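Local coordinates for substrate binding periplasmic protein (Ralstonia solanacearum, PDB 3LOP) that binds leucine between its two lobes and probably serves as a periplasmic solute-binding receptor for such amino acids, at residues R99-P105 / L117-K122; V81-E87 / A106-M112; K294-E298 / L319-V324; I6-L12 / P74-V80. All blocks are in the same frame, centred on the assembly; numbering follows the deposited sequence.

Interaction 1 (R99-P105 / L117-K122); sequences RLPLVGP and LVFPIK
L102 and V103 pair with V118 and F119 as the last two parallel strands at one margin of the five-stranded sheet of a periplasmic-binding-protein lobe, a Rossmann-like α/β fold. The pairing is short and regular: L102 N donates to L117 O at 2.7 Å, F119 N to L102 O at 2.8 Å, and G104 N to F119 O at 2.9 Å. The first two bonds are nearly straight, whereas the third reaches its carbonyl from a donor tilted out of the carbonyl plane, at the point where G104, with positive phi, turns the chain out of the strand.

The side chains divide between the two faces. On that of V103 and F119, P101 CB lies 3.8 Å from F119 CE1, while the ring turns an edge toward L102 O; helix 309-317 covers this group through L316, and F332 meets the F119 ring edge-to-face. On the face of L102 and V118, CG1 of V118, anti to its backbone N (chi1 -178°), reaches P105 CG. Before the strands begin, L117 lays CD1 against the backbone of R99, which closes a Schellman motif.

Beyond the strands, K122 belongs to the magnesium site, and the chains leading there stay joined through one water, which donates to P105 O and accepts from I121 N at 2.8 Å.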
loop_
_atom_site.group_PDB
_atom_site.type_symbol
_atom_site.label_atom_id
_atom_site.label_comp_id
_atom_site.label_asym_id
_atom_site.label_seq_id
_atom_site.Cartn_x
_atom_site.Cartn_y
_atom_site.Cartn_z
ATOM N N ARG A 99 11.870 18.750 6.880
ATOM C CA ARG A 99 13.037 17.889 6.668
ATOM C C ARG A 99 12.684 16.522 7.236
ATOM O O ARG A 99 13.516 15.842 7.834
ATOM C CB ARG A 99 14.276 18.450 7.374
ATOM C CG ARG A 99 14.832 19.697 6.703
ATOM C CD ARG A 99 16.105 20.200 7.383
ATOM N NE ARG A 99 15.852 20.636 8.751
ATOM C CZ ARG A 99 16.176 19.945 9.839
ATOM N NH1 ARG A 99 16.783 18.770 9.730
ATOM N NH2 ARG A 99 15.879 20.428 11.039
ATOM N N LEU A 100 11.439 16.124 7.020
ATOM C CA LEU A 100 10.924 14.866 7.540
ATOM C C LEU A 100 10.818 13.764 6.498
ATOM O O LEU A 100 10.065 13.881 5.535
ATOM C CB LEU A 100 9.541 15.106 8.151
ATOM C CG LEU A 100 8.941 13.967 8.974
ATOM C CD1 LEU A 100 9.744 13.788 10.248
ATOM C CD2 LEU A 100 7.488 14.285 9.302
ATOM N N PRO A 101 11.573 12.671 6.680
ATOM C CA PRO A 101 11.500 11.582 5.707
ATOM C C PRO A 101 10.180 10.824 5.817
ATOM O O PRO A 101 9.669 10.603 6.916
ATOM C CB PRO A 101 12.703 10.713 6.068
ATOM C CG PRO A 101 12.847 10.926 7.539
ATOM C CD PRO A 101 12.610 12.413 7.694
ATOM N N LEU A 102 9.620 10.463 4.668
ATOM C CA LEU A 102 8.377 9.702 4.610
ATOM C C LEU A 102 8.779 8.293 4.189
ATOM O O LEU A 102 9.136 8.059 3.036
ATOM C CB LEU A 102 7.412 10.313 3.587
ATOM C CG LEU A 102 6.217 9.458 3.147
ATOM C CD1 LEU A 102 5.522 8.860 4.351
ATOM C CD2 LEU A 102 5.247 10.307 2.333
ATOM N N VAL A 103 8.726 7.364 5.138
ATOM C CA VAL A 103 9.111 5.986 4.879
ATOM C C VAL A 103 7.908 5.112 4.571
ATOM O O VAL A 103 6.924 5.103 5.309
ATOM C CB VAL A 103 9.869 5.391 6.089
ATOM C CG1 VAL A 103 10.202 3.926 5.836
ATOM C CG2 VAL A 103 11.145 6.183 6.338
ATOM N N GLY A 104 7.991 4.397 3.456
ATOM C CA GLY A 104 6.923 3.497 3.070
ATOM C C GLY A 104 5.564 4.088 2.757
ATOM O O GLY A 104 4.563 3.630 3.307
ATOM N N PRO A 105 5.485 5.111 1.895
ATOM C CA PRO A 105 4.167 5.668 1.583
ATOM C C PRO A 105 3.303 4.501 1.098
ATOM O O PRO A 105 3.774 3.649 0.340
ATOM C CB PRO A 105 4.471 6.690 0.486
ATOM C CG PRO A 105 5.747 6.171 -0.141
ATOM C CD PRO A 105 6.534 5.716 1.059
ATOM N N LEU A 117 12.951 13.192 0.056
ATOM C CA LEU A 117 12.467 12.824 1.383
ATOM C C LEU A 117 11.454 11.684 1.398
ATOM O O LEU A 117 10.980 11.291 2.464
ATOM C CB LEU A 117 11.880 14.050 2.088
ATOM C CG LEU A 117 12.936 15.036 2.595
ATOM C CD1 LEU A 117 12.274 16.285 3.154
ATOM C CD2 LEU A 117 13.778 14.353 3.667
ATOM N N VAL A 118 11.122 11.153 0.225
ATOM C CA VAL A 118 10.169 10.050 0.157
ATOM C C VAL A 118 10.908 8.750 -0.129
ATOM O O VAL A 118 11.672 8.653 -1.092
ATOM C CB VAL A 118 9.099 10.300 -0.923
ATOM C CG1 VAL A 118 8.101 9.158 -0.940
ATOM C CG2 VAL A 118 8.377 11.612 -0.635
ATOM N N PHE A 119 10.674 7.752 0.721
ATOM C CA PHE A 119 11.328 6.455 0.603
ATOM C C PHE A 119 10.353 5.307 0.355
ATOM O O PHE A 119 9.947 4.607 1.287
ATOM C CB PHE A 119 12.143 6.165 1.870
ATOM C CG PHE A 119 13.273 7.131 2.099
ATOM C CD1 PHE A 119 13.038 8.399 2.625
ATOM C CD2 PHE A 119 14.577 6.773 1.768
ATOM C CE1 PHE A 119 14.089 9.295 2.816
ATOM C CE2 PHE A 119 15.635 7.660 1.956
ATOM C CZ PHE A 119 15.391 8.923 2.480
ATOM N N PRO A 120 9.962 5.101 -0.912
ATOM C CA PRO A 120 9.032 4.019 -1.240
ATOM C C PRO A 120 9.687 2.667 -0.997
ATOM O O PRO A 120 10.859 2.467 -1.329
ATOM C CB PRO A 120 8.732 4.261 -2.718
ATOM C CG PRO A 120 10.013 4.865 -3.227
ATOM C CD PRO A 120 10.368 5.839 -2.123
ATOM N N ILE A 121 8.932 1.742 -0.416
ATOM C CA ILE A 121 9.456 0.412 -0.145
ATOM C C ILE A 121 8.954 -0.613 -1.159
ATOM O O ILE A 121 9.738 -1.211 -1.890
ATOM C CB ILE A 121 9.066 -0.058 1.274
ATOM C CG1 ILE A 121 9.782 0.804 2.320
ATOM C CG2 ILE A 121 9.413 -1.534 1.456
ATOM C CD1 ILE A 121 9.391 0.487 3.759
ATOM N N LYS A 122 7.641 -0.793 -1.221
ATOM C CA LYS A 122 7.075 -1.789 -2.121
ATOM C C LYS A 122 7.234 -1.515 -3.612
ATOM O O LYS A 122 7.343 -0.362 -4.046
ATOM C CB LYS A 122 5.595 -2.006 -1.790
ATOM C CG LYS A 122 4.680 -0.844 -2.111
ATOM C CD LYS A 122 3.399 -0.956 -1.289
ATOM C CE LYS A 122 2.362 0.081 -1.687
ATOM N NZ LYS A 122 1.565 -0.365 -2.867
HETATM O O HOH W 1 6.171 1.545 0.111
#

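Interaction 2 (V81-E87 / A106-M112); sequences VGTANVE and ATGASSM. With LEU (leucine), chain B.
S111 OG donates to E87 OE2 at 2.7 Å, the carboxylate oxygen accepting with its lone pair that faces away from OE1, in a contact that ties the N-terminal part of helix 83-91 to the loop after strand 102-103 at the leucine pocket of this periplasmic binding protein. A water doubles the link by donating to the same OE2 and accepting from S111 N. The serine hydroxyl is brought there by a chi1 of 57°, which sets OG between its own backbone N and carbonyl carbon, and the extended glutamate meets it from the helix.

Nearer the pocket, T83 and T107 cross at about a right angle and their hydroxyls are 2.8 Å apart, OG1 to OG1, a hydrogen bond in which either could donate, although the position of T83 OG1 is less certain. T107 OG1 also accepts from A109 N at 3.1 Å in an ST turn, which fixes the hydroxyl between loop and helix. A106 O takes a hydrogen bond from the ligand amino group, LEU N, at 2.7 Å; Q18 and R285 bind the ligand from outside these segments. G82, at the N-cap position, borders the same group.

Apolar contacts fill the remainder. T83 CG2 meets A109 CB at 3.6 Å, and V81 CG2 rests on A106 CB. V86 spreads its two methyls: CG2 slides past T107 CG2, while CG1 packs against the selenium of the bent selenomethionine M112, with V86 CG1 to M112 SE at 3.5 Å.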
loop_
_atom_site.group_PDB
_atom_site.type_symbol
_atom_site.label_atom_id
_atom_site.label_comp_id
_atom_site.label_asym_id
_atom_site.label_seq_id
_atom_site.Cartn_x
_atom_site.Cartn_y
_atom_site.Cartn_z
ATOM N N VAL A 81 -1.502 7.334 3.296
ATOM C CA VAL A 81 -2.384 6.711 2.312
ATOM C C VAL A 81 -2.911 7.690 1.268
ATOM O O VAL A 81 -3.274 8.821 1.591
ATOM C CB VAL A 81 -3.593 6.053 3.014
ATOM C CG1 VAL A 81 -4.581 5.518 1.984
ATOM C CG2 VAL A 81 -3.117 4.943 3.935
ATOM N N GLY A 82 -2.949 7.242 0.016
ATOM C CA GLY A 82 -3.462 8.071 -1.057
ATOM C C GLY A 82 -2.417 8.729 -1.932
ATOM O O GLY A 82 -1.614 9.533 -1.457
ATOM N N THR A 83 -2.428 8.390 -3.216
ATOM C CA THR A 83 -1.486 8.976 -4.158
ATOM C C THR A 83 -1.624 10.493 -4.146
ATOM O O THR A 83 -0.626 11.213 -4.099
ATOM C CB THR A 83 -1.738 8.452 -5.593
ATOM O OG1 THR A 83 -1.385 7.066 -5.659
ATOM C CG2 THR A 83 -0.900 9.213 -6.606
ATOM N N ALA A 84 -2.863 10.980 -4.182
ATOM C CA ALA A 84 -3.098 12.422 -4.181
ATOM C C ALA A 84 -2.622 13.060 -2.881
ATOM O O ALA A 84 -2.100 14.175 -2.881
ATOM C CB ALA A 84 -4.587 12.720 -4.395
ATOM N N ASN A 85 -2.797 12.347 -1.773
ATOM C CA ASN A 85 -2.393 12.855 -0.471
ATOM C C ASN A 85 -0.882 13.021 -0.370
ATOM O O ASN A 85 -0.395 14.056 0.075
ATOM C CB ASN A 85 -2.902 11.923 0.633
ATOM C CG ASN A 85 -4.417 11.808 0.642
ATOM O OD1 ASN A 85 -5.093 12.337 1.529
ATOM N ND2 ASN A 85 -4.958 11.125 -0.356
ATOM N N VAL A 86 -0.138 12.006 -0.790
ATOM C CA VAL A 86 1.311 12.093 -0.729
ATOM C C VAL A 86 1.833 13.123 -1.724
ATOM O O VAL A 86 2.754 13.873 -1.413
ATOM C CB VAL A 86 1.974 10.735 -1.011
ATOM C CG1 VAL A 86 3.490 10.886 -0.979
ATOM C CG2 VAL A 86 1.526 9.717 0.027
ATOM N N GLU A 87 1.247 13.168 -2.916
ATOM C CA GLU A 87 1.700 14.134 -3.910
ATOM C C GLU A 87 1.498 15.563 -3.412
ATOM O O GLU A 87 2.262 16.459 -3.773
ATOM C CB GLU A 87 0.997 13.901 -5.255
ATOM C CG GLU A 87 1.370 12.559 -5.884
ATOM C CD GLU A 87 0.827 12.365 -7.289
ATOM O OE1 GLU A 87 -0.179 13.013 -7.645
ATOM O OE2 GLU A 87 1.400 11.544 -8.038
ATOM N N ALA A 106 2.053 4.457 1.545
ATOM C CA ALA A 106 1.151 3.361 1.191
ATOM C C ALA A 106 0.573 3.413 -0.221
ATOM O O ALA A 106 -0.556 2.981 -0.458
ATOM C CB ALA A 106 0.026 3.279 2.217
ATOM N N THR A 107 1.358 3.931 -1.156
ATOM C CA THR A 107 0.955 4.032 -2.553
ATOM C C THR A 107 2.169 3.718 -3.417
ATOM O O THR A 107 3.291 4.091 -3.077
ATOM C CB THR A 107 0.437 5.451 -2.900
ATOM O OG1 THR A 107 0.588 5.684 -4.307
ATOM C CG2 THR A 107 1.202 6.512 -2.124
ATOM N N GLY A 108 1.943 3.020 -4.525
ATOM C CA GLY A 108 3.038 2.678 -5.415
ATOM C C GLY A 108 3.108 3.576 -6.638
ATOM O O GLY A 108 3.649 3.187 -7.671
ATOM N N ALA A 109 2.565 4.785 -6.527
ATOM C CA ALA A 109 2.577 5.723 -7.646
ATOM C C ALA A 109 3.996 5.977 -8.149
ATOM O O ALA A 109 4.957 5.928 -7.380
ATOM C CB ALA A 109 1.927 7.036 -7.233
ATOM N N SER A 110 4.118 6.264 -9.442
ATOM C CA SER A 110 5.420 6.512 -10.052
ATOM C C SER A 110 6.124 7.729 -9.462
ATOM O O SER A 110 7.350 7.817 -9.482
ATOM C CB SER A 110 5.269 6.688 -11.566
ATOM O OG SER A 110 4.430 7.789 -11.882
ATOM N N SER A 111 5.342 8.661 -8.933
ATOM C CA SER A 111 5.899 9.871 -8.349
ATOM C C SER A 111 6.605 9.632 -7.020
ATOM O O SER A 111 7.326 10.503 -6.539
ATOM C CB SER A 111 4.789 10.909 -8.165
ATOM O OG SER A 111 3.735 10.391 -7.372
HETATM N N MSE A 112 6.410 8.457 -6.426
HETATM C CA MSE A 112 7.036 8.156 -5.140
HETATM C C MSE A 112 8.562 8.091 -5.183
HETATM O O MSE A 112 9.217 8.176 -4.144
HETATM C CB MSE A 112 6.483 6.846 -4.567
HETATM C CG MSE A 112 4.985 6.872 -4.261
HETATM SE SE MSE A 112 4.462 8.321 -3.077
HETATM C CE MSE A 112 3.351 9.326 -4.294
HETATM N N LEU B . -2.703 4.558 -0.949
HETATM C CA LEU B . -4.070 4.168 -1.395
HETATM C C LEU B . -4.461 2.840 -0.775
HETATM O O LEU B . -5.676 2.573 -0.713
HETATM C CB LEU B . -4.090 4.050 -2.909
HETATM C CG LEU B . -3.423 5.311 -3.446
HETATM C CD1 LEU B . -2.586 4.999 -4.605
HETATM C CD2 LEU B . -4.447 6.320 -3.782
HETATM O OXT LEU B . -3.545 2.090 -0.367
HETATM O O HOH W 2 2.616 9.514 -9.730
#

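Interaction 3 (K294-E298 / L319-V324); sequences KVLAE and LRDYDV
K294 reaches from helix 284-303 to V324 with its side chain fully extended, passing Y322 on the way. CB lies near V324 CG1, and CG approaches both Y322 OH and that methyl. CD presses closely on the valine, with K294 CD to V324 CG1 at 3.4 Å, tighter than ordinary van der Waals contact. CE passes Y322 OH at 3.5 Å, the lysine chain crossing the tyrosine at about a right angle. At the tip, NZ donates to V324 O at 2.9 Å from a position tilted out of the carbonyl plane. The ammonium also gives a hydrogen to a water that in turn donates to D323 O, and it forms a salt bridge with E267, so several partners hold it.

One helical turn on, E298 covers a face of the Y322 ring. Its CG stands 3.5 Å from the ring centroid, 8° off the normal, a CH-pi contact; the bend at chi2 (59°) then lays the carboxylate almost parallel to the ring, the planes 14° apart. R301 and R302 bind E298 OE2 in salt bridges, probably keeping the acid charged and fixing its rotation.

Between these polar chains, V295 splits its methyls: its side chain crosses that of L319 obliquely, V295 CG1 to L319 CD1 at 3.9 Å, and CG2 meets V324 CG2 at 3.7 Å. L319 CD2 also touches E298 CG. The whole is plain helix-on-hairpin packing: helix 284-303 packs on the two-stranded antiparallel sheet of 322-323 and 329-331, where D321 and Y322 opposite V330 form a G1 beta bulge.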
loop_
_atom_site.group_PDB
_atom_site.type_symbol
_atom_site.label_atom_id
_atom_site.label_comp_id
_atom_site.label_asym_id
_atom_site.label_seq_id
_atom_site.Cartn_x
_atom_site.Cartn_y
_atom_site.Cartn_z
ATOM N N LYS A 294 9.476 -1.506 10.712
ATOM C CA LYS A 294 10.732 -2.205 10.960
ATOM C C LYS A 294 11.879 -1.584 10.163
ATOM O O LYS A 294 12.994 -1.463 10.664
ATOM C CB LYS A 294 10.599 -3.695 10.626
ATOM C CG LYS A 294 11.810 -4.506 11.062
ATOM C CD LYS A 294 11.557 -6.000 10.981
ATOM C CE LYS A 294 12.755 -6.772 11.516
ATOM N NZ LYS A 294 12.525 -8.243 11.467
ATOM N N VAL A 295 11.606 -1.197 8.920
ATOM C CA VAL A 295 12.628 -0.567 8.088
ATOM C C VAL A 295 13.058 0.751 8.734
ATOM O O VAL A 295 14.248 1.058 8.816
ATOM C CB VAL A 295 12.095 -0.294 6.665
ATOM C CG1 VAL A 295 13.042 0.632 5.913
ATOM C CG2 VAL A 295 11.950 -1.606 5.912
ATOM N N LEU A 296 12.082 1.531 9.190
ATOM C CA LEU A 296 12.381 2.802 9.837
ATOM C C LEU A 296 13.158 2.565 11.130
ATOM O O LEU A 296 14.106 3.285 11.430
ATOM C CB LEU A 296 11.084 3.563 10.136
ATOM C CG LEU A 296 11.217 4.865 10.933
ATOM C CD1 LEU A 296 12.178 5.829 10.236
ATOM C CD2 LEU A 296 9.839 5.496 11.079
ATOM N N ALA A 297 12.760 1.549 11.890
ATOM C CA ALA A 297 13.433 1.237 13.144
ATOM C C ALA A 297 14.915 0.930 12.934
ATOM O O ALA A 297 15.751 1.335 13.737
ATOM C CB ALA A 297 12.745 0.059 13.833
ATOM N N GLU A 298 15.238 0.214 11.859
ATOM C CA GLU A 298 16.626 -0.122 11.562
ATOM C C GLU A 298 17.411 1.154 11.269
ATOM O O GLU A 298 18.559 1.299 11.686
ATOM C CB GLU A 298 16.694 -1.075 10.366
ATOM C CG GLU A 298 18.102 -1.401 9.861
ATOM C CD GLU A 298 19.003 -2.045 10.908
ATOM O OE1 GLU A 298 18.496 -2.569 11.923
ATOM O OE2 GLU A 298 20.234 -2.036 10.701
ATOM N N LEU A 319 20.707 2.396 3.612
ATOM C CA LEU A 319 20.266 1.023 3.831
ATOM C C LEU A 319 20.513 0.284 2.518
ATOM O O LEU A 319 19.911 0.618 1.494
ATOM C CB LEU A 319 18.771 0.970 4.179
ATOM C CG LEU A 319 18.329 1.504 5.545
ATOM C CD1 LEU A 319 16.835 1.269 5.705
ATOM C CD2 LEU A 319 19.092 0.803 6.663
ATOM N N ARG A 320 21.403 -0.704 2.543
ATOM C CA ARG A 320 21.732 -1.475 1.344
ATOM C C ARG A 320 21.396 -2.943 1.558
ATOM O O ARG A 320 22.177 -3.693 2.143
ATOM C CB ARG A 320 23.224 -1.325 1.010
ATOM C CG ARG A 320 23.664 -1.964 -0.316
ATOM C CD ARG A 320 22.899 -1.378 -1.486
ATOM N NE ARG A 320 23.621 -1.445 -2.759
ATOM C CZ ARG A 320 23.829 -2.549 -3.471
ATOM N NH1 ARG A 320 23.376 -3.722 -3.049
ATOM N NH2 ARG A 320 24.476 -2.473 -4.625
ATOM N N ASP A 321 20.221 -3.338 1.085
ATOM C CA ASP A 321 19.738 -4.708 1.202
ATOM C C ASP A 321 19.485 -5.153 2.639
ATOM O O ASP A 321 19.810 -6.281 3.018
ATOM C CB ASP A 321 20.708 -5.678 0.522
ATOM C CG ASP A 321 21.013 -5.288 -0.910
ATOM O OD1 ASP A 321 20.060 -5.062 -1.686
ATOM O OD2 ASP A 321 22.208 -5.209 -1.259
ATOM N N TYR A 322 18.906 -4.267 3.441
ATOM C CA TYR A 322 18.581 -4.622 4.816
ATOM C C TYR A 322 17.452 -5.650 4.738
ATOM O O TYR A 322 16.424 -5.405 4.104
ATOM C CB TYR A 322 18.124 -3.385 5.596
ATOM C CG TYR A 322 17.434 -3.724 6.892
ATOM C CD1 TYR A 322 18.090 -4.450 7.888
ATOM C CD2 TYR A 322 16.107 -3.360 7.104
ATOM C CE1 TYR A 322 17.433 -4.807 9.062
ATOM C CE2 TYR A 322 15.444 -3.711 8.271
ATOM C CZ TYR A 322 16.108 -4.435 9.244
ATOM O OH TYR A 322 15.436 -4.791 10.392
ATOM N N ASP A 323 17.651 -6.794 5.388
ATOM C CA ASP A 323 16.680 -7.891 5.384
ATOM C C ASP A 323 15.682 -7.770 6.535
ATOM O O ASP A 323 16.052 -7.909 7.700
ATOM C CB ASP A 323 17.430 -9.224 5.507
ATOM C CG ASP A 323 16.595 -10.421 5.081
ATOM O OD1 ASP A 323 15.351 -10.359 5.155
ATOM O OD2 ASP A 323 17.197 -11.440 4.680
ATOM N N VAL A 324 14.419 -7.519 6.202
ATOM C CA VAL A 324 13.365 -7.396 7.203
ATOM C C VAL A 324 12.965 -8.801 7.656
ATOM O O VAL A 324 12.314 -8.983 8.690
ATOM C CB VAL A 324 12.139 -6.668 6.607
ATOM C CG1 VAL A 324 11.031 -6.573 7.633
ATOM C CG2 VAL A 324 12.544 -5.277 6.139
HETATM O O HOH W 3 15.251 -8.797 10.175
HETATM O O HOH W 4 14.138 -2.970 13.041
#

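Interaction 4 (I6-L12 / P74-V80); sequences ISVIQSL and PVALLTV
I9 and L77 interlock on one face of two neighbouring parallel strands, 6-12 and 74-78, in the interior of the five-stranded sheet. The axes of segments 6-12 and 76-78 come within 4.7 Å at an angle of 39°, and the fit between them comes largely from branched aliphatic side chains. I9 reaches to two residues, P74 and L77: CG2 presses on P74 CB at 3.6 Å, while CG1, set between its backbone N and carbonyl carbon (chi1 60°), carries the chain over to L77 CD1 at 3.7 Å. CD1 of I9 completes the fit, resting between P74 CG and the leucine methyl. Helix 58-71 packs on this face, with M68 on I9 and V65 on L77.

Across the sheet the bumps belong to V8 and L78, whose CG1 and CD1 meet at 3.6 Å, and L296 of helix 284-303 lies over both. The methylene CG of Q10 then fills the place beside L78 CB. At the start of the strand, I6 CG2 touches V75 CG2 where the chain turns a corner.

Three backbone bonds join the edges: V75 N to S7 O, I9 N to A76 O at 3.1 Å, and L78 N to I9 O at 2.9 Å. The pairing is imperfect, since S11 N and A76 N are buried without a partner. With S7 and S11 sending their hydroxyls to R48 and to D54 and N64, this contact is held by hydrophobic packing and a few main-chain bonds.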
loop_
_atom_site.group_PDB
_atom_site.type_symbol
_atom_site.label_atom_id
_atom_site.label_comp_id
_atom_site.label_asym_id
_atom_site.label_seq_id
_atom_site.Cartn_x
_atom_site.Cartn_y
_atom_site.Cartn_z
ATOM N N ILE A 6 11.757 8.591 21.218
ATOM C CA ILE A 6 12.007 8.875 19.811
ATOM C C ILE A 6 10.621 8.774 19.185
ATOM O O ILE A 6 9.988 7.720 19.241
ATOM C CB ILE A 6 12.936 7.827 19.170
ATOM C CG1 ILE A 6 14.315 7.887 19.829
ATOM C CG2 ILE A 6 13.039 8.078 17.669
ATOM C CD1 ILE A 6 15.278 6.827 19.339
ATOM N N SER A 7 10.145 9.866 18.604
ATOM C CA SER A 7 8.812 9.872 18.015
ATOM C C SER A 7 8.753 9.670 16.513
ATOM O O SER A 7 9.641 10.092 15.771
ATOM C CB SER A 7 8.085 11.169 18.376
ATOM O OG SER A 7 7.822 11.232 19.769
ATOM N N VAL A 8 7.680 9.009 16.089
ATOM C CA VAL A 8 7.405 8.730 14.687
ATOM C C VAL A 8 5.935 9.091 14.497
ATOM O O VAL A 8 5.116 8.845 15.385
ATOM C CB VAL A 8 7.615 7.231 14.364
ATOM C CG1 VAL A 8 7.234 6.946 12.917
ATOM C CG2 VAL A 8 9.067 6.846 14.612
ATOM N N ILE A 9 5.593 9.686 13.360
ATOM C CA ILE A 9 4.201 10.067 13.128
ATOM C C ILE A 9 3.559 9.400 11.918
ATOM O O ILE A 9 4.239 8.899 11.025
ATOM C CB ILE A 9 4.052 11.600 12.972
ATOM C CG1 ILE A 9 4.881 12.098 11.788
ATOM C CG2 ILE A 9 4.481 12.299 14.260
ATOM C CD1 ILE A 9 4.625 13.558 11.444
ATOM N N GLN A 10 2.231 9.398 11.916
ATOM C CA GLN A 10 1.442 8.830 10.832
ATOM C C GLN A 10 0.193 9.670 10.627
ATOM O O GLN A 10 -0.442 10.090 11.591
ATOM C CB GLN A 10 0.963 7.410 11.153
ATOM C CG GLN A 10 1.964 6.287 11.004
ATOM C CD GLN A 10 1.285 4.935 11.146
ATOM O OE1 GLN A 10 0.527 4.711 12.088
ATOM N NE2 GLN A 10 1.549 4.032 10.210
ATOM N N SER A 11 -0.145 9.925 9.367
ATOM C CA SER A 11 -1.375 10.630 9.036
ATOM C C SER A 11 -2.020 9.659 8.072
ATOM O O SER A 11 -1.429 9.311 7.054
ATOM C CB SER A 11 -1.120 11.962 8.324
ATOM O OG SER A 11 -2.364 12.596 8.031
ATOM N N LEU A 12 -3.211 9.187 8.407
ATOM C CA LEU A 12 -3.890 8.247 7.539
ATOM C C LEU A 12 -5.379 8.209 7.843
ATOM O O LEU A 12 -5.838 8.789 8.831
ATOM C CB LEU A 12 -3.255 6.851 7.663
ATOM C CG LEU A 12 -2.616 6.453 8.993
ATOM C CD1 LEU A 12 -3.680 6.404 10.076
ATOM C CD2 LEU A 12 -1.921 5.103 8.857
ATOM N N PRO A 74 8.977 14.485 15.668
ATOM C CA PRO A 74 9.236 13.185 15.045
ATOM C C PRO A 74 10.513 13.143 14.213
ATOM O O PRO A 74 10.981 14.171 13.723
ATOM C CB PRO A 74 8.004 12.981 14.179
ATOM C CG PRO A 74 7.752 14.363 13.684
ATOM C CD PRO A 74 7.914 15.205 14.942
ATOM N N VAL A 75 11.073 11.948 14.055
ATOM C CA VAL A 75 12.271 11.782 13.246
ATOM C C VAL A 75 11.876 11.303 11.854
ATOM O O VAL A 75 12.682 11.324 10.929
ATOM C CB VAL A 75 13.257 10.766 13.871
ATOM C CG1 VAL A 75 13.741 11.287 15.213
ATOM C CG2 VAL A 75 12.589 9.401 14.024
ATOM N N ALA A 76 10.624 10.880 11.707
ATOM C CA ALA A 76 10.137 10.401 10.420
ATOM C C ALA A 76 8.622 10.238 10.405
ATOM O O ALA A 76 7.974 10.225 11.456
ATOM C CB ALA A 76 10.803 9.069 10.070
ATOM N N LEU A 77 8.081 10.126 9.194
ATOM C CA LEU A 77 6.654 9.942 8.933
ATOM C C LEU A 77 6.486 8.573 8.266
ATOM O O LEU A 77 7.299 8.189 7.424
ATOM C CB LEU A 77 6.154 11.045 7.991
ATOM C CG LEU A 77 4.750 10.946 7.382
ATOM C CD1 LEU A 77 3.684 11.084 8.466
ATOM C CD2 LEU A 77 4.587 12.047 6.350
ATOM N N LEU A 78 5.433 7.846 8.636
ATOM C CA LEU A 78 5.176 6.513 8.087
ATOM C C LEU A 78 3.854 6.325 7.354
ATOM O O LEU A 78 2.837 6.918 7.710
ATOM C CB LEU A 78 5.203 5.464 9.204
ATOM C CG LEU A 78 6.502 4.929 9.796
ATOM C CD1 LEU A 78 6.169 4.041 10.996
ATOM C CD2 LEU A 78 7.260 4.132 8.742
ATOM N N THR A 79 3.903 5.470 6.336
ATOM C CA THR A 79 2.761 5.034 5.530
ATOM C C THR A 79 1.546 5.933 5.287
ATOM O O THR A 79 0.428 5.592 5.681
ATOM C CB THR A 79 2.223 3.703 6.092
ATOM O OG1 THR A 79 1.634 3.933 7.381
ATOM C CG2 THR A 79 3.357 2.697 6.252
ATOM N N VAL A 80 1.745 7.064 4.623
ATOM C CA VAL A 80 0.621 7.939 4.316
ATOM C C VAL A 80 -0.179 7.267 3.198
ATOM O O VAL A 80 0.395 6.691 2.269
ATOM C CB VAL A 80 1.103 9.334 3.855
ATOM C CG1 VAL A 80 -0.068 10.158 3.340
ATOM C CG2 VAL A 80 1.768 10.051 5.020
#

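Interactions 4 and 1 lie in the same parallel sheet, their centres 10 Å apart: strands 6-12 and 74-78 continue through 102-103 to 118-119, joined by P101 O to L77 N and V103 N to L77 O, both probable hydrogen bonds. Along the chain interaction 4 closes first. Interaction 2 grows from the ends of those strands, since helix 83-91 follows strand 74-78 and its partner loop follows 102-103; its segments alternate with those of interaction 1. Interaction 3 comes last and lies about 21 Å, centre to centre, from interaction 2, yet L296 packs on V8, A76 and L78. One sheet thus connects the leucine pocket with the distant helix-hairpin packing.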